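Local coordinates for ESX secretion system protein EccC (Thermomonospora curvata, PDB 4NH0) that is part of the ESX (type VII) secretion system that exports proteins such as EsxA and EsxB, and has weak ATPase activity, probably confined to its first FtsK domain, at residues P260-P265 with V578-L583; L903-A909 with L1139-Y1144; M748-R752 with D763-D767; M1015-P1020 with D1069-H1073. All coordinates share one frame; numbering follows the deposited sequence.

Contact 1: residues P260-P265 with V578-L583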
loop_
_atom_site.group_PDB
_atom_site.type_symbol
_atom_site.label_atom_id
_atom_site.label_comp_id
_atom_site.label_asym_id
_atom_site.label_seq_id
_atom_site.Cartn_x
_atom_site.Cartn_y
_atom_site.Cartn_z
ATOM N N PRO A 260 4.342 -17.232 55.789
ATOM C CA PRO A 260 3.981 -16.818 54.429
ATOM C C PRO A 260 4.970 -15.820 53.835
ATOM O O PRO A 260 5.170 -15.803 52.623
ATOM C CB PRO A 260 2.605 -16.164 54.613
ATOM C CG PRO A 260 2.111 -16.646 55.939
ATOM C CD PRO A 260 3.337 -16.803 56.773
ATOM N N TYR A 261 5.580 -14.999 54.684
ATOM C CA TYR A 261 6.478 -13.949 54.216
ATOM C C TYR A 261 7.870 -14.478 53.882
ATOM O O TYR A 261 8.746 -13.717 53.470
ATOM C CB TYR A 261 6.581 -12.835 55.260
ATOM C CG TYR A 261 5.305 -12.042 55.427
ATOM C CD1 TYR A 261 5.052 -10.925 54.640
ATOM C CD2 TYR A 261 4.354 -12.408 56.368
ATOM C CE1 TYR A 261 3.887 -10.197 54.786
ATOM C CE2 TYR A 261 3.186 -11.685 56.523
ATOM C CZ TYR A 261 2.958 -10.581 55.730
ATOM O OH TYR A 261 1.797 -9.858 55.879
ATOM N N ASN A 262 8.070 -15.778 54.057
ATOM C CA ASN A 262 9.339 -16.404 53.711
ATOM C C ASN A 262 9.122 -17.700 52.941
ATOM O O ASN A 262 9.396 -18.790 53.445
ATOM C CB ASN A 262 10.169 -16.669 54.968
ATOM C CG ASN A 262 11.583 -17.116 54.649
ATOM O OD1 ASN A 262 12.085 -16.889 53.548
ATOM N ND2 ASN A 262 12.233 -17.757 55.614
ATOM N N LEU A 263 8.622 -17.577 51.717
ATOM C CA LEU A 263 8.372 -18.739 50.877
ATOM C C LEU A 263 9.626 -19.146 50.118
ATOM O O LEU A 263 10.340 -18.302 49.579
ATOM C CB LEU A 263 7.236 -18.461 49.891
ATOM C CG LEU A 263 5.878 -18.096 50.492
ATOM C CD1 LEU A 263 4.819 -18.001 49.406
ATOM C CD2 LEU A 263 5.469 -19.102 51.556
ATOM N N ASP A 264 9.889 -20.447 50.083
ATOM C CA ASP A 264 11.004 -20.980 49.317
ATOM C C ASP A 264 10.465 -21.814 48.162
ATOM O O ASP A 264 9.996 -22.932 48.367
ATOM C CB ASP A 264 11.925 -21.817 50.209
ATOM C CG ASP A 264 13.241 -22.168 49.534
ATOM O OD1 ASP A 264 13.368 -21.961 48.310
ATOM O OD2 ASP A 264 14.150 -22.657 50.235
ATOM N N PRO A 265 10.524 -21.264 46.941
ATOM C CA PRO A 265 10.044 -21.929 45.725
ATOM C C PRO A 265 10.668 -23.306 45.524
ATOM O O PRO A 265 10.065 -24.172 44.892
ATOM C CB PRO A 265 10.472 -20.971 44.611
ATOM C CG PRO A 265 10.537 -19.642 45.273
ATOM C CD PRO A 265 11.032 -19.910 46.662
ATOM N N VAL A 578 1.165 -10.941 48.567
ATOM C CA VAL A 578 2.356 -11.383 49.284
ATOM C C VAL A 578 2.955 -12.635 48.650
ATOM O O VAL A 578 4.170 -12.742 48.492
ATOM C CB VAL A 578 2.046 -11.663 50.768
ATOM C CG1 VAL A 578 3.284 -12.178 51.484
ATOM C CG2 VAL A 578 1.520 -10.410 51.444
ATOM N N VAL A 579 2.092 -13.576 48.281
ATOM C CA VAL A 579 2.537 -14.820 47.669
ATOM C C VAL A 579 3.140 -14.586 46.287
ATOM O O VAL A 579 4.296 -14.931 46.044
ATOM C CB VAL A 579 1.383 -15.832 47.548
ATOM C CG1 VAL A 579 1.813 -17.029 46.720
ATOM C CG2 VAL A 579 0.919 -16.273 48.925
ATOM N N VAL A 580 2.354 -13.994 45.392
ATOM C CA VAL A 580 2.775 -13.759 44.013
ATOM C C VAL A 580 4.077 -12.965 43.940
ATOM O O VAL A 580 4.933 -13.236 43.096
ATOM C CB VAL A 580 1.682 -13.013 43.219
ATOM C CG1 VAL A 580 2.135 -12.750 41.793
ATOM C CG2 VAL A 580 0.389 -13.810 43.225
ATOM N N ARG A 581 4.227 -12.000 44.840
ATOM C CA ARG A 581 5.420 -11.158 44.896
ATOM C C ARG A 581 6.700 -11.977 45.045
ATOM O O ARG A 581 7.744 -11.618 44.501
ATOM C CB ARG A 581 5.302 -10.163 46.051
ATOM C CG ARG A 581 6.497 -9.244 46.229
ATOM C CD ARG A 581 6.289 -8.327 47.422
ATOM N NE ARG A 581 6.107 -9.082 48.658
ATOM C CZ ARG A 581 5.653 -8.562 49.793
ATOM N NH1 ARG A 581 5.327 -7.278 49.853
ATOM N NH2 ARG A 581 5.520 -9.327 50.869
ATOM N N GLN A 582 6.610 -13.083 45.775
ATOM C CA GLN A 582 7.776 -13.915 46.047
ATOM C C GLN A 582 7.998 -14.969 44.967
ATOM O O GLN A 582 9.134 -15.344 44.681
ATOM C CB GLN A 582 7.637 -14.590 47.412
ATOM C CG GLN A 582 7.315 -13.631 48.543
ATOM C CD GLN A 582 7.206 -14.328 49.883
ATOM O OE1 GLN A 582 7.920 -15.292 50.155
ATOM N NE2 GLN A 582 6.304 -13.845 50.729
ATOM N N LEU A 583 6.911 -15.446 44.370
ATOM C CA LEU A 583 6.998 -16.503 43.368
ATOM C C LEU A 583 7.323 -15.958 41.981
ATOM O O LEU A 583 7.852 -16.677 41.134
ATOM C CB LEU A 583 5.694 -17.303 43.317
ATOM C CG LEU A 583 5.540 -18.445 44.327
ATOM C CD1 LEU A 583 6.784 -19.312 44.341
ATOM C CD2 LEU A 583 5.235 -17.927 45.719
#

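Contact 2: residues L903-A909 with L1139-Y1144. With ATP (adenosine-5'-triphosphate), chain F.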
loop_
_atom_site.group_PDB
_atom_site.type_symbol
_atom_site.label_atom_id
_atom_site.label_comp_id
_atom_site.label_asym_id
_atom_site.label_seq_id
_atom_site.Cartn_x
_atom_site.Cartn_y
_atom_site.Cartn_z
ATOM N N LEU A 903 8.987 20.407 -20.648
ATOM C CA LEU A 903 9.016 21.462 -21.650
ATOM C C LEU A 903 9.568 22.745 -21.049
ATOM O O LEU A 903 9.056 23.235 -20.043
ATOM C CB LEU A 903 7.620 21.705 -22.223
ATOM C CG LEU A 903 7.099 20.688 -23.237
ATOM C CD1 LEU A 903 5.713 21.079 -23.717
ATOM C CD2 LEU A 903 8.056 20.577 -24.408
ATOM N N PRO A 904 10.624 23.291 -21.665
ATOM C CA PRO A 904 11.271 24.515 -21.187
ATOM C C PRO A 904 10.335 25.713 -21.241
ATOM O O PRO A 904 9.492 25.786 -22.132
ATOM C CB PRO A 904 12.440 24.700 -22.161
ATOM C CG PRO A 904 12.647 23.359 -22.782
ATOM C CD PRO A 904 11.293 22.744 -22.856
ATOM N N ASN A 905 10.478 26.633 -20.293
ATOM C CA ASN A 905 9.746 27.890 -20.347
ATOM C C ASN A 905 10.231 28.709 -21.533
ATOM O O ASN A 905 9.462 29.427 -22.169
ATOM C CB ASN A 905 9.912 28.676 -19.046
ATOM C CG ASN A 905 9.157 28.053 -17.890
ATOM O OD1 ASN A 905 8.073 27.498 -18.070
ATOM N ND2 ASN A 905 9.727 28.141 -16.694
ATOM N N VAL A 906 11.522 28.587 -21.822
ATOM C CA VAL A 906 12.116 29.221 -22.988
ATOM C C VAL A 906 13.049 28.246 -23.700
ATOM O O VAL A 906 13.996 27.729 -23.109
ATOM C CB VAL A 906 12.885 30.505 -22.609
ATOM C CG1 VAL A 906 13.704 30.292 -21.344
ATOM C CG2 VAL A 906 13.762 30.965 -23.763
ATOM N N LEU A 907 12.760 27.980 -24.968
ATOM C CA LEU A 907 13.582 27.086 -25.768
ATOM C C LEU A 907 14.380 27.877 -26.793
ATOM O O LEU A 907 13.807 28.471 -27.701
ATOM C CB LEU A 907 12.717 26.036 -26.465
ATOM C CG LEU A 907 13.430 25.127 -27.466
ATOM C CD1 LEU A 907 14.482 24.290 -26.766
ATOM C CD2 LEU A 907 12.436 24.241 -28.193
ATOM N N PRO A 908 15.710 27.904 -26.640
ATOM C CA PRO A 908 16.562 28.610 -27.601
ATOM C C PRO A 908 16.529 27.955 -28.976
ATOM O O PRO A 908 16.523 26.730 -29.069
ATOM C CB PRO A 908 17.956 28.504 -26.977
ATOM C CG PRO A 908 17.708 28.255 -25.528
ATOM C CD PRO A 908 16.475 27.413 -25.484
ATOM N N ALA A 909 16.511 28.766 -30.028
ATOM C CA ALA A 909 16.471 28.252 -31.392
ATOM C C ALA A 909 17.762 27.529 -31.755
ATOM O O ALA A 909 17.806 26.762 -32.714
ATOM C CB ALA A 909 16.208 29.381 -32.371
ATOM N N LEU A 1139 0.985 18.496 -28.354
ATOM C CA LEU A 1139 1.432 19.649 -27.583
ATOM C C LEU A 1139 2.933 19.855 -27.741
ATOM O O LEU A 1139 3.726 18.968 -27.426
ATOM C CB LEU A 1139 1.075 19.482 -26.107
ATOM C CG LEU A 1139 1.526 20.614 -25.184
ATOM C CD1 LEU A 1139 0.901 21.929 -25.605
ATOM C CD2 LEU A 1139 1.185 20.297 -23.740
ATOM N N ILE A 1140 3.319 21.027 -28.235
ATOM C CA ILE A 1140 4.728 21.338 -28.451
ATOM C C ILE A 1140 5.127 22.659 -27.805
ATOM O O ILE A 1140 4.282 23.413 -27.331
ATOM C CB ILE A 1140 5.073 21.413 -29.951
ATOM C CG1 ILE A 1140 4.523 22.703 -30.562
ATOM C CG2 ILE A 1140 4.555 20.191 -30.687
ATOM C CD1 ILE A 1140 5.041 22.985 -31.951
ATOM N N GLN A 1141 6.428 22.926 -27.795
ATOM C CA GLN A 1141 6.960 24.200 -27.329
ATOM C C GLN A 1141 7.828 24.820 -28.416
ATOM O O GLN A 1141 8.830 24.237 -28.819
ATOM C CB GLN A 1141 7.768 24.015 -26.045
ATOM C CG GLN A 1141 8.556 25.244 -25.628
ATOM C CD GLN A 1141 7.696 26.298 -24.969
ATOM O OE1 GLN A 1141 6.657 25.992 -24.388
ATOM N NE2 GLN A 1141 8.125 27.550 -25.058
ATOM N N THR A 1142 7.438 25.995 -28.895
ATOM C CA THR A 1142 8.177 26.655 -29.964
ATOM C C THR A 1142 9.449 27.305 -29.434
ATOM O O THR A 1142 9.565 27.587 -28.243
ATOM C CB THR A 1142 7.319 27.715 -30.674
ATOM O OG1 THR A 1142 6.823 28.655 -29.715
ATOM C CG2 THR A 1142 6.150 27.059 -31.378
ATOM N N ALA A 1143 10.400 27.541 -30.332
ATOM C CA ALA A 1143 11.704 28.061 -29.945
ATOM C C ALA A 1143 11.748 29.584 -29.957
ATOM O O ALA A 1143 11.067 30.228 -30.753
ATOM C CB ALA A 1143 12.779 27.502 -30.853
ATOM N N TYR A 1144 12.562 30.150 -29.073
ATOM C CA TYR A 1144 12.701 31.597 -28.965
ATOM C C TYR A 1144 13.906 32.101 -29.752
ATOM O O TYR A 1144 15.009 31.576 -29.617
ATOM C CB TYR A 1144 12.818 32.012 -27.498
ATOM C CG TYR A 1144 13.059 33.489 -27.291
ATOM C CD1 TYR A 1144 12.057 34.416 -27.540
ATOM C CD2 TYR A 1144 14.283 33.957 -26.835
ATOM C CE1 TYR A 1144 12.270 35.768 -27.350
ATOM C CE2 TYR A 1144 14.505 35.306 -26.641
ATOM C CZ TYR A 1144 13.495 36.207 -26.900
ATOM O OH TYR A 1144 13.710 37.551 -26.709
HETATM P PG ATP F . 1.571 40.761 -30.147
HETATM O O1G ATP F . 2.833 41.582 -30.054
HETATM O O2G ATP F . 0.477 41.179 -29.196
HETATM O O3G ATP F . 1.109 40.509 -31.560
HETATM P PB ATP F . 3.192 38.501 -30.358
HETATM O O1B ATP F . 3.859 39.401 -31.366
HETATM O O2B ATP F . 2.632 37.176 -30.795
HETATM O O3B ATP F . 2.012 39.306 -29.621
HETATM P PA ATP F . 5.802 38.115 -29.501
HETATM O O1A ATP F . 6.045 36.910 -30.374
HETATM O O2A ATP F . 6.249 39.474 -29.977
HETATM O O3A ATP F . 4.230 38.182 -29.176
HETATM O "O5'" ATP F . 6.442 37.830 -28.057
HETATM C "C5'" ATP F . 5.991 38.541 -26.908
HETATM C "C4'" ATP F . 6.773 38.032 -25.707
HETATM O "O4'" ATP F . 6.676 36.609 -25.659
HETATM C "C3'" ATP F . 8.245 38.386 -25.824
HETATM O "O3'" ATP F . 8.615 39.275 -24.766
HETATM C "C2'" ATP F . 9.004 37.083 -25.691
HETATM O "O2'" ATP F . 9.899 37.156 -24.578
HETATM C "C1'" ATP F . 7.956 36.011 -25.446
HETATM N N9 ATP F . 8.144 34.886 -26.396
HETATM C C8 ATP F . 7.921 34.936 -27.721
HETATM N N7 ATP F . 8.186 33.742 -28.309
HETATM C C5 ATP F . 8.591 32.898 -27.344
HETATM C C6 ATP F . 9.024 31.485 -27.278
HETATM N N6 ATP F . 9.079 30.716 -28.391
HETATM N N1 ATP F . 9.364 30.987 -26.070
HETATM C C2 ATP F . 9.313 31.741 -24.958
HETATM N N3 ATP F . 8.929 33.029 -24.945
HETATM C C4 ATP F . 8.564 33.657 -26.086
#

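Contact 3: residues M748-R752 with D763-D767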
loop_
_atom_site.group_PDB
_atom_site.type_symbol
_atom_site.label_atom_id
_atom_site.label_comp_id
_atom_site.label_asym_id
_atom_site.label_seq_id
_atom_site.Cartn_x
_atom_site.Cartn_y
_atom_site.Cartn_z
ATOM N N MET A 748 16.215 -8.597 -16.871
ATOM C CA MET A 748 16.444 -7.471 -15.978
ATOM C C MET A 748 17.367 -7.887 -14.839
ATOM O O MET A 748 18.085 -7.063 -14.275
ATOM C CB MET A 748 15.121 -6.939 -15.429
ATOM C CG MET A 748 15.270 -5.722 -14.537
ATOM S SD MET A 748 16.136 -4.385 -15.372
ATOM C CE MET A 748 16.308 -3.204 -14.040
ATOM N N ALA A 749 17.347 -9.174 -14.512
ATOM C CA ALA A 749 18.216 -9.716 -13.475
ATOM C C ALA A 749 19.681 -9.556 -13.860
ATOM O O ALA A 749 20.530 -9.296 -13.011
ATOM C CB ALA A 749 17.890 -11.177 -13.222
ATOM N N THR A 750 19.966 -9.715 -15.148
ATOM C CA THR A 750 21.320 -9.554 -15.663
ATOM C C THR A 750 21.751 -8.093 -15.597
ATOM O O THR A 750 22.871 -7.787 -15.193
ATOM C CB THR A 750 21.432 -10.060 -17.112
ATOM O OG1 THR A 750 21.247 -11.479 -17.139
ATOM C CG2 THR A 750 22.795 -9.730 -17.694
ATOM N N TYR A 751 20.851 -7.195 -15.988
ATOM C CA TYR A 751 21.126 -5.763 -15.953
ATOM C C TYR A 751 21.440 -5.304 -14.536
ATOM O O TYR A 751 22.358 -4.514 -14.323
ATOM C CB TYR A 751 19.941 -4.974 -16.509
ATOM C CG TYR A 751 20.134 -3.473 -16.489
ATOM C CD1 TYR A 751 19.700 -2.710 -15.413
ATOM C CD2 TYR A 751 20.742 -2.818 -17.549
ATOM C CE1 TYR A 751 19.872 -1.344 -15.392
ATOM C CE2 TYR A 751 20.917 -1.449 -17.536
ATOM C CZ TYR A 751 20.481 -0.719 -16.454
ATOM O OH TYR A 751 20.651 0.645 -16.436
ATOM N N ARG A 752 20.670 -5.797 -13.574
ATOM C CA ARG A 752 20.908 -5.488 -12.171
ATOM C C ARG A 752 22.272 -6.005 -11.742
ATOM O O ARG A 752 22.952 -5.397 -10.920
ATOM C CB ARG A 752 19.815 -6.096 -11.289
ATOM C CG ARG A 752 18.462 -5.420 -11.411
ATOM C CD ARG A 752 17.514 -5.890 -10.322
ATOM N NE ARG A 752 16.677 -7.007 -10.749
ATOM C CZ ARG A 752 15.411 -6.882 -11.132
ATOM N NH1 ARG A 752 14.835 -5.690 -11.139
ATOM N NH2 ARG A 752 14.719 -7.950 -11.503
ATOM N N ASP A 763 21.469 2.663 -18.636
ATOM C CA ASP A 763 20.547 3.726 -19.008
ATOM C C ASP A 763 20.696 4.926 -18.085
ATOM O O ASP A 763 20.246 6.025 -18.401
ATOM C CB ASP A 763 19.104 3.224 -18.964
ATOM C CG ASP A 763 18.963 1.805 -19.473
ATOM O OD1 ASP A 763 19.702 1.426 -20.404
ATOM O OD2 ASP A 763 18.114 1.068 -18.934
ATOM N N GLY A 764 21.334 4.705 -16.943
ATOM C CA GLY A 764 21.404 5.713 -15.905
ATOM C C GLY A 764 20.334 5.436 -14.871
ATOM O O GLY A 764 20.281 6.074 -13.821
ATOM N N PHE A 765 19.479 4.467 -15.179
ATOM C CA PHE A 765 18.395 4.073 -14.290
ATOM C C PHE A 765 18.621 2.677 -13.732
ATOM O O PHE A 765 19.422 1.908 -14.260
ATOM C CB PHE A 765 17.051 4.113 -15.022
ATOM C CG PHE A 765 16.593 5.493 -15.389
ATOM C CD1 PHE A 765 15.872 6.257 -14.492
ATOM C CD2 PHE A 765 16.867 6.017 -16.639
ATOM C CE1 PHE A 765 15.444 7.522 -14.829
ATOM C CE2 PHE A 765 16.439 7.281 -16.981
ATOM C CZ PHE A 765 15.729 8.035 -16.074
ATOM N N GLY A 766 17.905 2.355 -12.661
ATOM C CA GLY A 766 17.891 1.009 -12.122
ATOM C C GLY A 766 16.498 0.432 -12.270
ATOM O O GLY A 766 15.978 0.334 -13.380
ATOM N N ASP A 767 15.890 0.050 -11.151
ATOM C CA ASP A 767 14.489 -0.352 -11.147
ATOM C C ASP A 767 13.611 0.861 -10.889
ATOM O O ASP A 767 13.655 1.450 -9.811
ATOM C CB ASP A 767 14.229 -1.429 -10.096
ATOM C CG ASP A 767 14.696 -2.798 -10.537
ATOM O OD1 ASP A 767 15.879 -3.124 -10.315
ATOM O OD2 ASP A 767 13.880 -3.551 -11.104
#

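Contact 4: residues M1015-P1020 with D1069-H1073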
loop_
_atom_site.group_PDB
_atom_site.type_symbol
_atom_site.label_atom_id
_atom_site.label_comp_id
_atom_site.label_asym_id
_atom_site.label_seq_id
_atom_site.Cartn_x
_atom_site.Cartn_y
_atom_site.Cartn_z
ATOM N N MET A 1015 1.566 34.049 -60.316
ATOM C CA MET A 1015 1.257 32.649 -60.055
ATOM C C MET A 1015 0.259 32.110 -61.076
ATOM O O MET A 1015 0.221 30.909 -61.340
ATOM C CB MET A 1015 0.710 32.468 -58.638
ATOM C CG MET A 1015 1.603 33.028 -57.543
ATOM S SD MET A 1015 3.318 32.481 -57.644
ATOM C CE MET A 1015 3.140 30.729 -57.346
ATOM N N GLU A 1016 -0.548 33.002 -61.646
ATOM C CA GLU A 1016 -1.483 32.618 -62.699
ATOM C C GLU A 1016 -0.741 32.178 -63.954
ATOM O O GLU A 1016 -1.246 31.371 -64.733
ATOM C CB GLU A 1016 -2.434 33.771 -63.037
ATOM C CG GLU A 1016 -3.453 34.088 -61.957
ATOM C CD GLU A 1016 -4.307 35.293 -62.299
ATOM O OE1 GLU A 1016 -4.008 35.970 -63.304
ATOM O OE2 GLU A 1016 -5.271 35.572 -61.556
ATOM N N ALA A 1017 0.460 32.711 -64.145
ATOM C CA ALA A 1017 1.280 32.350 -65.293
ATOM C C ALA A 1017 1.844 30.943 -65.138
ATOM O O ALA A 1017 2.144 30.272 -66.124
ATOM C CB ALA A 1017 2.404 33.354 -65.479
ATOM N N ARG A 1018 1.981 30.499 -63.892
ATOM C CA ARG A 1018 2.540 29.184 -63.606
ATOM C C ARG A 1018 1.472 28.095 -63.622
ATOM O O ARG A 1018 1.782 26.916 -63.455
ATOM C CB ARG A 1018 3.251 29.187 -62.254
ATOM C CG ARG A 1018 4.463 30.097 -62.185
ATOM C CD ARG A 1018 5.225 29.887 -60.887
ATOM N NE ARG A 1018 6.413 30.729 -60.806
ATOM C CZ ARG A 1018 7.285 30.693 -59.804
ATOM N NH1 ARG A 1018 7.104 29.851 -58.797
ATOM N NH2 ARG A 1018 8.341 31.494 -59.811
ATOM N N LEU A 1019 0.220 28.497 -63.818
ATOM C CA LEU A 1019 -0.894 27.554 -63.843
ATOM C C LEU A 1019 -0.713 26.513 -64.943
ATOM O O LEU A 1019 -0.318 26.844 -66.059
ATOM C CB LEU A 1019 -2.219 28.294 -64.024
ATOM C CG LEU A 1019 -2.676 29.131 -62.828
ATOM C CD1 LEU A 1019 -3.981 29.848 -63.134
ATOM C CD2 LEU A 1019 -2.818 28.261 -61.589
ATOM N N PRO A 1020 -0.997 25.244 -64.619
ATOM C CA PRO A 1020 -0.758 24.105 -65.511
ATOM C C PRO A 1020 -1.605 24.126 -66.779
ATOM O O PRO A 1020 -2.823 24.275 -66.696
ATOM C CB PRO A 1020 -1.137 22.895 -64.646
ATOM C CG PRO A 1020 -1.104 23.390 -63.241
ATOM C CD PRO A 1020 -1.532 24.815 -63.317
ATOM N N ASP A 1069 0.940 22.829 -57.411
ATOM C CA ASP A 1069 1.390 22.769 -58.797
ATOM C C ASP A 1069 2.198 24.009 -59.160
ATOM O O ASP A 1069 2.924 24.022 -60.152
ATOM C CB ASP A 1069 0.201 22.615 -59.745
ATOM C CG ASP A 1069 -0.446 21.248 -59.649
ATOM O OD1 ASP A 1069 0.277 20.266 -59.381
ATOM O OD2 ASP A 1069 -1.675 21.155 -59.844
ATOM N N ILE A 1070 2.060 25.055 -58.354
ATOM C CA ILE A 1070 2.860 26.260 -58.519
ATOM C C ILE A 1070 3.775 26.418 -57.309
ATOM O O ILE A 1070 3.891 25.504 -56.494
ATOM C CB ILE A 1070 1.976 27.507 -58.699
ATOM C CG1 ILE A 1070 1.086 27.716 -57.476
ATOM C CG2 ILE A 1070 1.121 27.372 -59.947
ATOM C CD1 ILE A 1070 0.044 28.800 -57.657
ATOM N N GLY A 1071 4.430 27.568 -57.188
ATOM C CA GLY A 1071 5.375 27.779 -56.107
ATOM C C GLY A 1071 4.871 28.716 -55.026
ATOM O O GLY A 1071 5.598 29.597 -54.571
ATOM N N LEU A 1072 3.628 28.516 -54.605
ATOM C CA LEU A 1072 3.000 29.407 -53.636
ATOM C C LEU A 1072 2.980 28.808 -52.233
ATOM O O LEU A 1072 2.729 27.617 -52.059
ATOM C CB LEU A 1072 1.577 29.748 -54.080
ATOM C CG LEU A 1072 0.810 30.773 -53.244
ATOM C CD1 LEU A 1072 1.586 32.073 -53.149
ATOM C CD2 LEU A 1072 -0.566 31.013 -53.841
ATOM N N HIS A 1073 3.249 29.646 -51.238
ATOM C CA HIS A 1073 3.215 29.225 -49.842
ATOM C C HIS A 1073 2.620 30.318 -48.960
ATOM O O HIS A 1073 3.003 31.483 -49.059
ATOM C CB HIS A 1073 4.617 28.866 -49.349
ATOM C CG HIS A 1073 5.245 27.723 -50.083
ATOM N ND1 HIS A 1073 4.749 26.439 -50.025
ATOM C CD2 HIS A 1073 6.333 27.670 -50.888
ATOM C CE1 HIS A 1073 5.501 25.645 -50.765
ATOM N NE2 HIS A 1073 6.469 26.367 -51.300
#

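Contact 1: residues P260-P265 with V578-L583
Gln582 carries the polar half of this contact, using both ends of its terminal amide on the backbone of the loop at 260-265. With CG anti to the carbonyl carbon (chi1 -52°), the chain, extended beyond CG, carries the amide across to the loop. Gln582 OE1 accepts from Leu263 N at 2.9 Å in a fairly straight bond (160° at the hydrogen), with the donor lying in the carbonyl plane. Gln582 NE2 gives to Pro260 O at 3.0 Å, on a lone pair, though that oxygen sits 26° out of the amide plane. NE2 also has a weak bond to Val578 O, one turn back in its own helix.

Apolar groups flank the amide. Leu263 crosses Gln582 at about a right angle, its CB 3.3 Å from Gln582 OE1, and then reaches with CD1 to Leu583 CD2 at 3.7 Å and, less closely, to Val579 CG1. Pro265 CG rests on the other methyl, Leu583 CD1, at 3.9 Å. At the opposite end Tyr261 CD1 meets Val578 CG1 at 3.8 Å, with the Arg581 guanidinium nearby, its edge toward the ring.

Beyond the two segments, Val579 also packs on Met330 and Leu583 on Trp269, while Asp264 caps the short helix 265-268 through Ala266 N. One glutamine amide held to loop backbone at both ends, its rotation thereby fixed, ties helix 575-583 to a loop more than 300 residues earlier; the leucine, proline and valine contacts add an apolar layer beside those bonds.

Contact 2: residues L903-A909 with L1139-Y1144
A short, weakly bonded strand about 907-908 lies parallel to the end of strand 1136-1144, Pro908 pairing with Tyr1144, at the adenine end of the third ATP site. Tyr1144 N bonds to Leu907 O, and Ala909 N returns to Tyr1144 O at 3.2 Å in a more bent bond. Leu907 and Ala909 both pack on the methyl of Ala1143; Ala909 CB lies 4.2 Å from Ala1143 CB.

The adenine amino group, ATP N6, donates to Thr1142 O at 3.2 Å, nearly straight at 168°. Tyr1144 has CG anti to its N (chi1 176°), which carries the ring beside the base, oblique to it, with Tyr1144 CD1 3.8 Å from ATP C5; Val906 CG2 touches Tyr1144 CB. Farther back, Gln1141 slides past Leu903, CD2 of the leucine 3.8 Å from Gln1141 CB, and bends at chi2 to lie beside Pro904 O. Its OE1 is bonded to Arg1127.

Strand 1136-1144 pairs antiparallel with 922-927 and 1127-1132 as well as parallel with 907-908. Helix 954-968 packs against the pair, Leu960 touching Ala909 and Ala1143, and Asn956 binding Ala1143 O.

Contact 3: residues M748-R752 with D763-D767
Tyr751 reaches from helix 748-756 across to the loop at 763-767 and meets it with the far end of its ring. From CB the side chain leaves with CG anti to the backbone N (chi1 179°), which sends the ring toward the loop. Phe740, whose ring meets that of Tyr751, and Ile745 and Arg736 pack on this side chain from outside the segments. On one side of the ring Tyr751 CE1 comes to 3.5 Å from Phe765 O, which lies at the ring edge in its plane; on the other, Tyr751 CE2 is 4.0 Å from Asp763 OD2. At the tip, Tyr751 OH is gripped twice: it donates to Phe765 O at 2.8 Å and accepts from Asp763 N at 3.1 Å, in a straight bond. The phenol thus bridges the loop across Gly764, whose positive phi (98°) suits a glycine.

The loop leads into strand 767-772, a central parallel strand of the second FtsK domain, a P-loop NTPase fold. By sheet position it matches strand 418-424 of the first domain, next to Glu425, the probable active-site residue. Helix 719-742 backs the same loop: Arg736 forms a salt bridge with Asp763 and binds Gly766 O.

At the start of the strand, atoms of Arg752 and Asp767 are modelled too close, so the details of their salt bridge are doubtful. Asp767 OD2 also bonds to His802. Met748 CG, as modelled, lies near the rim of one face of the Arg752 guanidinium, while Met748 CE lies 3.6 Å from Gly766 O.

Contact 4: residues M1015-P1020 with D1069-H1073
The Arg1018 guanidinium meets the loop at 1069-1071 by its edge: the Gly1071 backbone lies close to its plane, Gly1071 CA being 3.8 Å from Arg1018 NH1. The arginine runs extended from CG to NE, and its NH2 bonds to Ala1038 O, which holds the group beside the glycine; lacking a side chain, Gly1071 lets it come near. Farther along, the puckered Pro1020 ring crosses the Asp1069 side chain at about a right angle, touching it where Pro1020 CG comes to 3.8 Å from Asp1069 CB.

Between these lies Ile1070, the hub of the contact. Its CG1 occupies the position between backbone N and carbonyl carbon (chi1 61°), which leaves Ile1070 CG2 to lie 3.6 Å from Arg1018 CB and turns CG1 and CD1 toward Met1015. The methionine is folded at chi2 and chi3, so that Met1015 CE tucks in 3.6 Å from Ile1070 CG1 and 3.8 Å from Leu1072 CB, over the Gly1071 backbone. The two segments meet by van der Waals contact, and polar backbone atoms find partners outside them: Arg1018 O bonds to Trp1034 NE1 and Asp1069 O to Trp1035 NE1. Leu1063 packs against Met1015 from beyond the segments.

Helix 1001-1017 ends here just where strand 1072-1078 begins. That strand runs parallel to both 944-947 and 1039-1045 in the core sheet. A helix whose last turn packs on the entrance of a parallel strand belongs to the layered alpha/beta architecture of P-loop NTPases, here the third FtsK domain.

Overall arrangement
The four contacts are strung along an elongated chain of linked ATPase domains. Contact 1, near the first FtsK domain, and contact 4, in the third, have centres about 117 Å apart, on opposite sides of the chain's centre; contacts 1 and 3 are about 66 Å apart between centres, and contacts 3 and 4 about 58 Å. Contact 2 is the one that touches nucleotide, its Tyr1144 side chain about 12 Å from a bound magnesium ion. Contact 4 is nested within the chain loop that contact 2 closes, and both reach the same sheet, with centres about 35 Å apart. Contact 3, in the second FtsK domain, comes within about 15 Å of contact 2 by nearest atoms without touching it.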